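Local coordinates for Mgp-operon protein 3 (Mycoplasma pneumoniae M129, PDB 6TM0), which probably serves as a surface-exposed membrane adhesin of the P110-like family, helping the mycoplasma attach to host cells, at residues Pro23-Leu28 against Pro122-Val127; Glu41-Lys46 against Ser454-Ala459; Leu848-Asp853 against Gly870-Tyr875. All blocks are in the same frame, centred on the assembly; numbering follows the deposited sequence.

In the fold
Contacts 1 and 2 work at the two edge strands of one four-stranded antiparallel sheet, 126-133 and 40-46, with their centres about 21 Å apart. Contact 1 lies at the surface, about 35 Å from the chain centre, and brings a loop to the 126-133 edge through apolar contacts. Contact 2 is partly buried, about 16 Å from the chain centre, and joins 40-46 to the first strand of a second sheet by side-chain-to-backbone hydrogen bonds. Contact 3, about 17 Å from the chain centre but still a surface contact, packs a loop by aliphatic contacts on the start of strand 851-857 in a third sheet.

Contact 1: Pro23-Leu28 against Pro122-Val127; sequences PLNGGL and PRATWV
Asn25 turns its two amide atoms to different tasks: OD1 accepts from Gly27 N, while ND2 comes over the methyl of Ala124. Gly27 N lies 3.0 Å from Asn25 OD1, with an N-H...O angle of 140°, and the donor lies in the carbonyl plane on a lone pair. This is an Asx turn, and it fixes the rotation of the amide. With chi1 at 49°, CG sits between the backbone N and the carbonyl carbon, which keeps OD1 close to the chain that follows. Leu24 joins from the same loop, its CB 4.3 Å from Ala124 CB. The two paths run almost the same way, 11° apart, so Leu28 then falls beside Trp126. Here the edge strand 126-133 of a four-stranded antiparallel meander, consistent with one blade of a beta-propeller, meets the loop that leads from strand 13-17 into strand 28-29. Leu28 CD1 touches Trp126 CB at 3.7 Å; Leu28 CD2 reaches Trp126 CD1 at 4.1 Å, approaching the indole obliquely. The two side chains cross at about a right angle. Leu53 and Phe118, on the two inner strands 52-59 and 114-120 of the sheet, touch both of them, and Pro16 packs against both Asn25 and Ala124. Thr125 OG1 donates to Pro122 O, steadying the bend beside Ala124.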
ATOM      1  N   PRO A  23      -5.178  10.202  34.599  1.00 71.07           N
ATOM      2  CA  PRO A  23      -6.157  10.764  33.664  1.00 71.33           C
ATOM      3  C   PRO A  23      -7.110  11.775  34.301  1.00 75.16           C
ATOM      4  O   PRO A  23      -7.596  11.568  35.404  1.00 75.29           O
ATOM      5  CB  PRO A  23      -6.885   9.532  33.146  1.00 73.33           C
ATOM      6  CG  PRO A  23      -6.822   8.553  34.271  1.00 77.63           C
ATOM      7  CD  PRO A  23      -5.602   8.873  35.090  1.00 73.08           C
ATOM      8  N   LEU A  24      -7.385  12.863  33.583  1.00 71.04           N
ATOM      9  CA  LEU A  24      -8.264  13.943  34.009  1.00 69.68           C
ATOM     10  C   LEU A  24      -9.759  13.564  34.061  1.00 73.74           C
ATOM     11  O   LEU A  24     -10.502  14.178  34.817  1.00 74.64           O
ATOM     12  CB  LEU A  24      -8.047  15.124  33.067  1.00 69.37           C
ATOM     13  CG  LEU A  24      -7.477  16.416  33.642  1.00 72.93           C
ATOM     14  CD1 LEU A  24      -6.944  16.259  35.057  1.00 71.14           C
ATOM     15  CD2 LEU A  24      -6.499  17.045  32.674  1.00 75.66           C
ATOM     16  N   ASN A  25     -10.208  12.593  33.248  1.00 69.71           N
ATOM     17  CA  ASN A  25     -11.596  12.093  33.226  1.00 69.05           C
ATOM     18  C   ASN A  25     -11.636  10.756  32.499  1.00 72.86           C
ATOM     19  O   ASN A  25     -10.623  10.360  31.902  1.00 71.15           O
ATOM     20  CB  ASN A  25     -12.575  13.099  32.576  1.00 66.73           C
ATOM     21  CG  ASN A  25     -12.107  13.645  31.251  1.00 85.40           C
ATOM     22  OD1 ASN A  25     -12.021  12.937  30.236  1.00 79.81           O
ATOM     23  ND2 ASN A  25     -11.803  14.926  31.236  1.00 74.08           N
ATOM     24  N   GLY A  26     -12.805  10.101  32.516  1.00 69.98           N
ATOM     25  CA  GLY A  26     -13.033   8.831  31.828  1.00 70.21           C
ATOM     26  C   GLY A  26     -12.892   8.865  30.310  1.00 76.12           C
ATOM     27  O   GLY A  26     -13.058   7.830  29.664  1.00 76.72           O
ATOM     28  N   GLY A  27     -12.570  10.035  29.746  1.00 73.48           N
ATOM     29  CA  GLY A  27     -12.374  10.222  28.312  1.00 74.21           C
ATOM     30  C   GLY A  27     -13.614  10.596  27.517  1.00 79.54           C
ATOM     31  O   GLY A  27     -14.675  10.848  28.092  1.00 79.43           O
ATOM     32  N   LEU A  28     -13.474  10.637  26.178  1.00 75.92           N
ATOM     33  CA  LEU A  28     -14.543  10.966  25.226  1.00 75.98           C
ATOM     34  C   LEU A  28     -14.833   9.786  24.284  1.00 81.54           C
ATOM     35  O   LEU A  28     -13.974   9.432  23.465  1.00 80.70           O
ATOM     36  CB  LEU A  28     -14.137  12.221  24.408  1.00 75.45           C
ATOM     37  CG  LEU A  28     -14.932  12.567  23.146  1.00 77.99           C
ATOM     38  CD1 LEU A  28     -16.001  13.595  23.440  1.00 77.48           C
ATOM     39  CD2 LEU A  28     -14.006  13.082  22.082  1.00 77.89           C
ATOM     40  N   PRO A 122     -14.983  23.318  29.025  1.00 87.33           N
ATOM     41  CA  PRO A 122     -14.328  23.468  30.344  1.00 88.23           C
ATOM     42  C   PRO A 122     -13.766  22.154  30.885  1.00 94.06           C
ATOM     43  O   PRO A 122     -14.329  21.093  30.611  1.00 94.16           O
ATOM     44  CB  PRO A 122     -15.447  24.004  31.236  1.00 90.06           C
ATOM     45  CG  PRO A 122     -16.699  23.536  30.588  1.00 94.56           C
ATOM     46  CD  PRO A 122     -16.422  23.638  29.122  1.00 89.66           C
ATOM     47  N   ARG A 123     -12.651  22.226  31.653  1.00 90.98           N
ATOM     48  CA  ARG A 123     -11.901  21.060  32.163  1.00 90.92           C
ATOM     49  C   ARG A 123     -11.314  20.372  30.911  1.00 95.13           C
ATOM     50  O   ARG A 123     -10.999  21.100  29.961  1.00 96.30           O
ATOM     51  CB  ARG A 123     -12.740  20.152  33.096  1.00 92.12           C
ATOM     52  CG  ARG A 123     -13.265  20.894  34.366  1.00100.41           C
ATOM     53  CD  ARG A 123     -14.096  20.010  35.284  1.00106.82           C
ATOM     54  NE  ARG A 123     -15.240  20.698  35.910  1.00115.15           N
ATOM     55  CZ  ARG A 123     -15.571  20.609  37.202  1.00124.00           C
ATOM     56  NH1 ARG A 123     -16.638  21.256  37.669  1.00 93.08           N
ATOM     57  NH2 ARG A 123     -14.831  19.887  38.039  1.00113.07           N
ATOM     58  N   ALA A 124     -11.124  19.047  30.854  1.00 89.97           N
ATOM     59  CA  ALA A 124     -10.539  18.508  29.610  1.00 88.59           C
ATOM     60  C   ALA A 124     -11.564  18.565  28.473  1.00 88.66           C
ATOM     61  O   ALA A 124     -11.429  19.373  27.558  1.00 88.85           O
ATOM     62  CB  ALA A 124     -10.034  17.099  29.818  1.00 89.51           C
ATOM     63  N   THR A 125     -12.598  17.740  28.601  1.00 81.70           N
ATOM     64  CA  THR A 125     -13.838  17.552  27.848  1.00 80.46           C
ATOM     65  C   THR A 125     -13.972  18.175  26.439  1.00 84.52           C
ATOM     66  O   THR A 125     -13.566  19.310  26.182  1.00 84.04           O
ATOM     67  CB  THR A 125     -15.054  18.046  28.692  1.00 78.26           C
ATOM     68  OG1 THR A 125     -15.088  19.464  28.687  1.00 85.73           O
ATOM     69  CG2 THR A 125     -15.048  17.541  30.139  1.00 63.92           C
ATOM     70  N   TRP A 126     -14.669  17.435  25.566  1.00 80.95           N
ATOM     71  CA  TRP A 126     -15.002  17.865  24.221  1.00 80.51           C
ATOM     72  C   TRP A 126     -16.525  17.949  24.037  1.00 83.49           C
ATOM     73  O   TRP A 126     -17.286  17.261  24.725  1.00 81.91           O
ATOM     74  CB  TRP A 126     -14.353  16.949  23.184  1.00 79.20           C
ATOM     75  CG  TRP A 126     -12.855  16.984  23.251  1.00 80.04           C
ATOM     76  CD1 TRP A 126     -12.048  16.174  23.993  1.00 82.85           C
ATOM     77  CD2 TRP A 126     -11.992  17.919  22.596  1.00 79.67           C
ATOM     78  NE1 TRP A 126     -10.730  16.534  23.827  1.00 82.02           N
ATOM     79  CE2 TRP A 126     -10.666  17.609  22.981  1.00 83.38           C
ATOM     80  CE3 TRP A 126     -12.206  18.979  21.700  1.00 80.60           C
ATOM     81  CZ2 TRP A 126      -9.561  18.329  22.512  1.00 82.58           C
ATOM     82  CZ3 TRP A 126     -11.113  19.702  21.246  1.00 82.18           C
ATOM     83  CH2 TRP A 126      -9.806  19.360  21.630  1.00 82.92           C
ATOM     84  N   VAL A 127     -16.954  18.845  23.138  1.00 80.04           N
ATOM     85  CA  VAL A 127     -18.345  19.086  22.776  1.00 79.48           C
ATOM     86  C   VAL A 127     -18.424  18.839  21.281  1.00 87.29           C
ATOM     87  O   VAL A 127     -17.626  19.412  20.523  1.00 88.52           O
ATOM     88  CB  VAL A 127     -18.747  20.523  23.146  1.00 82.51           C
ATOM     89  CG1 VAL A 127     -20.062  20.924  22.499  1.00 82.52           C
ATOM     90  CG2 VAL A 127     -18.843  20.671  24.643  1.00 82.51           C
TER

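Contact 2: Glu41-Lys46 against Ser454-Ala459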
ATOM      1  N   GLU A  41     -16.712   2.198  14.712  1.00 77.12           N
ATOM      2  CA  GLU A  41     -15.358   2.110  15.211  1.00 76.28           C
ATOM      3  C   GLU A  41     -14.618   3.378  14.835  1.00 77.13           C
ATOM      4  O   GLU A  41     -14.800   3.881  13.721  1.00 75.75           O
ATOM      5  CB  GLU A  41     -14.649   0.881  14.629  1.00 77.96           C
ATOM      6  CG  GLU A  41     -14.752  -0.377  15.492  1.00 96.40           C
ATOM      7  CD  GLU A  41     -16.112  -1.067  15.573  1.00138.49           C
ATOM      8  OE1 GLU A  41     -16.595  -1.571  14.529  1.00147.91           O
ATOM      9  OE2 GLU A  41     -16.679  -1.133  16.690  1.00133.54           O
ATOM     10  N   LEU A  42     -13.807   3.903  15.778  1.00 71.40           N
ATOM     11  CA  LEU A  42     -12.974   5.069  15.528  1.00 70.61           C
ATOM     12  C   LEU A  42     -11.703   4.478  14.963  1.00 76.19           C
ATOM     13  O   LEU A  42     -11.201   3.514  15.545  1.00 77.54           O
ATOM     14  CB  LEU A  42     -12.696   5.846  16.819  1.00 70.23           C
ATOM     15  CG  LEU A  42     -11.715   7.011  16.683  1.00 73.70           C
ATOM     16  CD1 LEU A  42     -12.417   8.312  16.465  1.00 72.65           C
ATOM     17  CD2 LEU A  42     -10.878   7.116  17.881  1.00 77.10           C
ATOM     18  N   VAL A  43     -11.219   5.005  13.816  1.00 71.77           N
ATOM     19  CA  VAL A  43     -10.063   4.481  13.064  1.00 71.57           C
ATOM     20  C   VAL A  43      -8.822   5.414  13.071  1.00 75.44           C
ATOM     21  O   VAL A  43      -7.691   4.918  12.978  1.00 74.62           O
ATOM     22  CB  VAL A  43     -10.509   4.120  11.630  1.00 75.62           C
ATOM     23  CG1 VAL A  43      -9.384   3.479  10.839  1.00 75.57           C
ATOM     24  CG2 VAL A  43     -11.712   3.191  11.669  1.00 75.53           C
ATOM     25  N   ASP A  44      -9.046   6.748  13.140  1.00 71.56           N
ATOM     26  CA  ASP A  44      -8.024   7.798  13.228  1.00 71.08           C
ATOM     27  C   ASP A  44      -8.620   9.059  13.855  1.00 75.37           C
ATOM     28  O   ASP A  44      -9.834   9.252  13.806  1.00 76.85           O
ATOM     29  CB  ASP A  44      -7.367   8.109  11.866  1.00 72.71           C
ATOM     30  CG  ASP A  44      -5.942   8.668  11.950  1.00 84.37           C
ATOM     31  OD1 ASP A  44      -5.307   8.538  13.026  1.00 86.52           O
ATOM     32  OD2 ASP A  44      -5.458   9.227  10.936  1.00 88.90           O
ATOM     33  N   TRP A  45      -7.771   9.896  14.479  1.00 69.87           N
ATOM     34  CA  TRP A  45      -8.154  11.140  15.149  1.00 68.60           C
ATOM     35  C   TRP A  45      -6.936  12.050  15.267  1.00 73.15           C
ATOM     36  O   TRP A  45      -5.827  11.549  15.433  1.00 75.14           O
ATOM     37  CB  TRP A  45      -8.718  10.836  16.539  1.00 66.55           C
ATOM     38  CG  TRP A  45      -7.783  10.033  17.390  1.00 67.03           C
ATOM     39  CD1 TRP A  45      -7.656   8.673  17.423  1.00 69.99           C
ATOM     40  CD2 TRP A  45      -6.786  10.551  18.273  1.00 66.50           C
ATOM     41  NE1 TRP A  45      -6.657   8.310  18.303  1.00 69.45           N
ATOM     42  CE2 TRP A  45      -6.101   9.446  18.833  1.00 70.27           C
ATOM     43  CE3 TRP A  45      -6.415  11.846  18.666  1.00 67.46           C
ATOM     44  CZ2 TRP A  45      -5.107   9.598  19.796  1.00 69.06           C
ATOM     45  CZ3 TRP A  45      -5.407  11.995  19.602  1.00 68.75           C
ATOM     46  CH2 TRP A  45      -4.759  10.882  20.151  1.00 69.20           C
ATOM     47  N   LYS A  46      -7.126  13.365  15.168  1.00 68.27           N
ATOM     48  CA  LYS A  46      -6.047  14.353  15.263  1.00 68.11           C
ATOM     49  C   LYS A  46      -6.508  15.565  16.079  1.00 74.17           C
ATOM     50  O   LYS A  46      -7.600  16.074  15.863  1.00 74.99           O
ATOM     51  CB  LYS A  46      -5.534  14.798  13.861  1.00 69.84           C
ATOM     52  CG  LYS A  46      -4.994  13.696  12.928  1.00 80.55           C
ATOM     53  CD  LYS A  46      -3.631  13.112  13.353  1.00 92.78           C
ATOM     54  CE  LYS A  46      -3.196  11.894  12.554  1.00106.66           C
ATOM     55  NZ  LYS A  46      -2.758  12.235  11.166  1.00118.03           N
ATOM     56  N   SER A 454     -10.973   1.647   2.796  1.00 69.98           N
ATOM     57  CA  SER A 454     -10.580   2.952   2.250  1.00 68.68           C
ATOM     58  C   SER A 454     -10.627   4.077   3.258  1.00 70.54           C
ATOM     59  O   SER A 454      -9.874   5.037   3.102  1.00 69.62           O
ATOM     60  CB  SER A 454     -11.429   3.332   1.039  1.00 72.35           C
ATOM     61  OG  SER A 454     -12.717   3.828   1.372  1.00 83.39           O
ATOM     62  N   THR A 455     -11.552   4.007   4.237  1.00 66.81           N
ATOM     63  CA  THR A 455     -11.725   5.058   5.253  1.00 67.29           C
ATOM     64  C   THR A 455     -10.899   4.681   6.502  1.00 71.57           C
ATOM     65  O   THR A 455     -11.443   4.174   7.492  1.00 70.61           O
ATOM     66  CB  THR A 455     -13.245   5.387   5.496  1.00 73.45           C
ATOM     67  OG1 THR A 455     -13.922   4.327   6.178  1.00 70.02           O
ATOM     68  CG2 THR A 455     -13.988   5.697   4.223  1.00 67.75           C
ATOM     69  N   ALA A 456      -9.563   4.918   6.427  1.00 69.27           N
ATOM     70  CA  ALA A 456      -8.600   4.519   7.465  1.00 68.42           C
ATOM     71  C   ALA A 456      -7.665   5.634   8.035  1.00 71.68           C
ATOM     72  O   ALA A 456      -7.162   5.492   9.157  1.00 71.41           O
ATOM     73  CB  ALA A 456      -7.758   3.355   6.953  1.00 68.58           C
ATOM     74  N   GLN A 457      -7.384   6.692   7.271  1.00 67.36           N
ATOM     75  CA  GLN A 457      -6.427   7.710   7.727  1.00 66.67           C
ATOM     76  C   GLN A 457      -6.896   9.105   7.347  1.00 70.25           C
ATOM     77  O   GLN A 457      -7.529   9.245   6.299  1.00 70.26           O
ATOM     78  CB  GLN A 457      -5.031   7.447   7.085  1.00 67.82           C
ATOM     79  CG  GLN A 457      -4.473   6.026   7.288  1.00 76.44           C
ATOM     80  CD  GLN A 457      -3.036   5.842   6.890  1.00 95.16           C
ATOM     81  OE1 GLN A 457      -2.170   6.661   7.213  1.00 97.05           O
ATOM     82  NE2 GLN A 457      -2.745   4.734   6.217  1.00 81.46           N
ATOM     83  N   LEU A 458      -6.560  10.139   8.160  1.00 66.03           N
ATOM     84  CA  LEU A 458      -6.937  11.529   7.850  1.00 66.05           C
ATOM     85  C   LEU A 458      -5.905  12.598   8.244  1.00 69.09           C
ATOM     86  O   LEU A 458      -4.972  12.319   8.992  1.00 70.30           O
ATOM     87  CB  LEU A 458      -8.335  11.932   8.400  1.00 66.48           C
ATOM     88  CG  LEU A 458      -8.714  11.863   9.904  1.00 71.33           C
ATOM     89  CD1 LEU A 458      -7.850  12.761  10.779  1.00 71.73           C
ATOM     90  CD2 LEU A 458     -10.146  12.315  10.086  1.00 71.66           C
ATOM     91  N   ALA A 459      -6.117  13.834   7.743  1.00 63.89           N
ATOM     92  CA  ALA A 459      -5.356  15.059   8.006  1.00 63.55           C
ATOM     93  C   ALA A 459      -6.282  16.242   7.860  1.00 69.50           C
ATOM     94  O   ALA A 459      -7.344  16.095   7.257  1.00 69.77           O
ATOM     95  CB  ALA A 459      -4.208  15.195   7.041  1.00 64.24           C
TER
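Asp44 and Lys46 grip the two backbone polar atoms of Leu458, one each. Leu458 N donates to Asp44 OD2 over 3.1 Å, nearly straight at 163°, and the carboxylate receives it on the anti lone pair, turned away from its other oxygen. Lys46 NZ meets Leu458 O at the same distance of 3.1 Å, almost in line with the carbonyl bond (C=O...N 167°). The lysine chain is bent at chi2 and again at chi4, and the two bends bring its ammonium group round to the carbonyl. Asp44 OD2 and Lys46 NZ are 4.0 Å apart, so the opposite charges may steady each other, and Asp544 of strand 538-546 also touches Lys46. Packing fills in around these bonds. Lys46 CG lies 3.7 Å from Leu458 CD1, the two side chains sliding past one another in opposite directions. Further along, Val43 CG1 comes up beside the Ala456 carbonyl, on its CA side, 3.4 Å from Ala456 O, and meets the Ala456 methyl at 4.2 Å. Beyond it, Arg58 covers Val43 and Ala456 and bonds through NH1 to Thr455 O. The strand axes approach to 6.4 Å and run 22° from parallel, with side chains instead of backbone bonds bridging them. Each is the first, edge strand of its own antiparallel four-stranded meander: 40-46 pairs with 52-59, and 457-460 with 464-468. Such side-by-side first strands fit the inner strands of neighbouring blades in a beta-propeller, the clan to which the MgpC family belongs.

Contact 3: Leu848-Asp853 against Gly870-Tyr875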
ATOM      1  N   LEU A 848       5.679  -4.907  12.108  1.00 71.31           N
ATOM      2  CA  LEU A 848       5.252  -3.611  11.571  1.00 71.25           C
ATOM      3  C   LEU A 848       3.736  -3.432  11.419  1.00 75.72           C
ATOM      4  O   LEU A 848       3.280  -2.297  11.252  1.00 75.37           O
ATOM      5  CB  LEU A 848       5.951  -3.319  10.237  1.00 71.21           C
ATOM      6  CG  LEU A 848       7.424  -2.917  10.233  1.00 75.33           C
ATOM      7  CD1 LEU A 848       7.934  -2.819   8.805  1.00 74.72           C
ATOM      8  CD2 LEU A 848       7.639  -1.573  10.917  1.00 78.84           C
ATOM      9  N   THR A 849       2.959  -4.533  11.460  1.00 72.62           N
ATOM     10  CA  THR A 849       1.492  -4.464  11.313  1.00 72.87           C
ATOM     11  C   THR A 849       0.799  -3.998  12.601  1.00 77.22           C
ATOM     12  O   THR A 849      -0.398  -3.669  12.593  1.00 77.76           O
ATOM     13  CB  THR A 849       0.919  -5.812  10.834  1.00 81.24           C
ATOM     14  OG1 THR A 849       1.156  -6.836  11.814  1.00 80.23           O
ATOM     15  CG2 THR A 849       1.435  -6.228   9.455  1.00 78.54           C
ATOM     16  N   THR A 850       1.558  -3.969  13.704  1.00 72.66           N
ATOM     17  CA  THR A 850       1.057  -3.616  15.020  1.00 71.72           C
ATOM     18  C   THR A 850       1.386  -2.155  15.412  1.00 75.71           C
ATOM     19  O   THR A 850       1.454  -1.852  16.602  1.00 77.45           O
ATOM     20  CB  THR A 850       1.545  -4.665  16.034  1.00 79.69           C
ATOM     21  OG1 THR A 850       2.971  -4.649  16.135  1.00 80.73           O
ATOM     22  CG2 THR A 850       1.069  -6.069  15.700  1.00 80.05           C
ATOM     23  N   LEU A 851       1.547  -1.237  14.436  1.00 70.28           N
ATOM     24  CA  LEU A 851       1.833   0.161  14.770  1.00 69.66           C
ATOM     25  C   LEU A 851       0.574   0.847  15.241  1.00 74.00           C
ATOM     26  O   LEU A 851      -0.374   1.009  14.466  1.00 72.14           O
ATOM     27  CB  LEU A 851       2.498   0.945  13.628  1.00 69.61           C
ATOM     28  CG  LEU A 851       2.730   2.435  13.885  1.00 74.28           C
ATOM     29  CD1 LEU A 851       3.982   2.669  14.692  1.00 75.14           C
ATOM     30  CD2 LEU A 851       2.821   3.187  12.601  1.00 75.82           C
ATOM     31  N   LYS A 852       0.573   1.225  16.544  1.00 71.78           N
ATOM     32  CA  LYS A 852      -0.539   1.892  17.199  1.00 71.47           C
ATOM     33  C   LYS A 852      -0.438   3.405  17.036  1.00 76.47           C
ATOM     34  O   LYS A 852      -1.433   4.045  16.670  1.00 76.87           O
ATOM     35  CB  LYS A 852      -0.639   1.483  18.679  1.00 73.57           C
ATOM     36  CG  LYS A 852      -1.845   2.090  19.400  1.00 90.39           C
ATOM     37  CD  LYS A 852      -2.018   1.593  20.837  1.00101.52           C
ATOM     38  CE  LYS A 852      -3.048   2.399  21.619  1.00113.00           C
ATOM     39  NZ  LYS A 852      -4.419   2.337  21.020  1.00119.96           N
ATOM     40  N   ASP A 853       0.754   3.979  17.304  1.00 72.25           N
ATOM     41  CA  ASP A 853       0.942   5.425  17.218  1.00 70.87           C
ATOM     42  C   ASP A 853       2.314   5.872  16.728  1.00 69.30           C
ATOM     43  O   ASP A 853       3.315   5.175  16.910  1.00 68.17           O
ATOM     44  CB  ASP A 853       0.624   6.061  18.581  1.00 73.54           C
ATOM     45  CG  ASP A 853       0.322   7.552  18.526  1.00 96.15           C
ATOM     46  OD1 ASP A 853       1.231   8.352  18.842  1.00 98.11           O
ATOM     47  OD2 ASP A 853      -0.831   7.919  18.171  1.00107.18           O
ATOM     48  N   GLY A 870      -1.079  -6.407  20.796  1.00 77.29           N
ATOM     49  CA  GLY A 870      -2.516  -6.681  20.761  1.00 77.22           C
ATOM     50  C   GLY A 870      -3.180  -6.491  19.410  1.00 80.35           C
ATOM     51  O   GLY A 870      -4.284  -6.997  19.179  1.00 78.57           O
ATOM     52  N   GLU A 871      -2.505  -5.772  18.502  1.00 78.16           N
ATOM     53  CA  GLU A 871      -3.009  -5.526  17.159  1.00 78.73           C
ATOM     54  C   GLU A 871      -2.788  -6.735  16.231  1.00 85.53           C
ATOM     55  O   GLU A 871      -3.332  -6.760  15.116  1.00 84.74           O
ATOM     56  CB  GLU A 871      -2.440  -4.227  16.595  1.00 80.02           C
ATOM     57  CG  GLU A 871      -3.026  -3.006  17.278  1.00 93.56           C
ATOM     58  CD  GLU A 871      -3.103  -1.730  16.461  1.00133.69           C
ATOM     59  OE1 GLU A 871      -3.170  -0.647  17.087  1.00144.03           O
ATOM     60  OE2 GLU A 871      -3.114  -1.801  15.209  1.00130.84           O
ATOM     61  N   LYS A 872      -2.020  -7.757  16.720  1.00 83.95           N
ATOM     62  CA  LYS A 872      -1.767  -9.034  16.036  1.00 84.49           C
ATOM     63  C   LYS A 872      -3.078  -9.822  15.985  1.00 92.39           C
ATOM     64  O   LYS A 872      -3.873  -9.730  16.926  1.00 92.39           O
ATOM     65  CB  LYS A 872      -0.740  -9.894  16.800  1.00 85.88           C
ATOM     66  CG  LYS A 872       0.721  -9.629  16.493  1.00 94.35           C
ATOM     67  CD  LYS A 872       1.595 -10.736  17.084  1.00103.34           C
ATOM     68  CE  LYS A 872       2.897 -10.227  17.663  1.00109.01           C
ATOM     69  NZ  LYS A 872       3.717 -11.325  18.241  1.00112.27           N
ATOM     70  N   PRO A 873      -3.304 -10.663  14.955  1.00 91.99           N
ATOM     71  CA  PRO A 873      -4.542 -11.454  14.914  1.00 92.70           C
ATOM     72  C   PRO A 873      -4.634 -12.467  16.044  1.00 99.13           C
ATOM     73  O   PRO A 873      -3.674 -12.667  16.789  1.00 98.02           O
ATOM     74  CB  PRO A 873      -4.479 -12.141  13.555  1.00 94.84           C
ATOM     75  CG  PRO A 873      -3.490 -11.339  12.760  1.00 99.62           C
ATOM     76  CD  PRO A 873      -2.478 -10.917  13.760  1.00 94.67           C
ATOM     77  N   THR A 874      -5.810 -13.077  16.191  1.00 98.90           N
ATOM     78  CA  THR A 874      -6.087 -14.038  17.258  1.00 99.63           C
ATOM     79  C   THR A 874      -5.514 -15.437  16.961  1.00105.08           C
ATOM     80  O   THR A 874      -5.012 -16.087  17.881  1.00105.26           O
ATOM     81  CB  THR A 874      -7.579 -14.048  17.588  1.00106.24           C
ATOM     82  OG1 THR A 874      -8.268 -13.154  16.699  1.00109.84           O
ATOM     83  CG2 THR A 874      -7.850 -13.647  19.020  1.00101.36           C
ATOM     84  N   TYR A 875      -5.581 -15.885  15.691  1.00102.22           N
ATOM     85  CA  TYR A 875      -5.109 -17.198  15.239  1.00102.90           C
ATOM     86  C   TYR A 875      -4.419 -17.103  13.871  1.00106.79           C
ATOM     87  O   TYR A 875      -4.825 -16.300  13.018  1.00106.61           O
ATOM     88  CB  TYR A 875      -6.293 -18.180  15.117  1.00105.05           C
ATOM     89  CG  TYR A 875      -6.966 -18.559  16.416  1.00108.45           C
ATOM     90  CD1 TYR A 875      -7.856 -17.691  17.043  1.00111.10           C
ATOM     91  CD2 TYR A 875      -6.806 -19.830  16.961  1.00109.92           C
ATOM     92  CE1 TYR A 875      -8.485 -18.034  18.238  1.00113.20           C
ATOM     93  CE2 TYR A 875      -7.453 -20.198  18.144  1.00111.43           C
ATOM     94  CZ  TYR A 875      -8.290 -19.294  18.780  1.00120.39           C
ATOM     95  OH  TYR A 875      -8.930 -19.637  19.946  1.00121.63           O
TER
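Glu871 and Lys872 meet Thr850 through their aliphatic parts. Glu871 CB lies 3.9 Å from Thr850 CA, and Lys872 CG sits 3.7 Å from the methyl CG2 of Thr850. From there the extended Glu871 chain runs on to Lys852 and crosses its side chain at about a right angle. With CG anti to the carbonyl carbon (chi1 -71°), the carboxylate arrives beside the start of strand 851-857: Glu871 OE1 is 3.7 Å from Lys852 CB, but 5.1 Å from Lys852 NZ. In the next shell, Thr850 OG1 is bonded to Asp847 O, which fixes the rotation that presents CG2 to Lys872. Lys872 NZ bonds to Asn884 O, so its charged end is held away from the contact. A classic beta bulge, where Lys852 and Asp853 both face Thr866, lies at the start of the strand, and the loop leaves by Pro873, which packs on helix 360-365. The contact thus packs the loop after strand 862-868 against the open end of the hairpin by van der Waals touch, while the Glu871 and Lys852 charges, too far apart for a salt bridge, probably add only a weak long-range attraction.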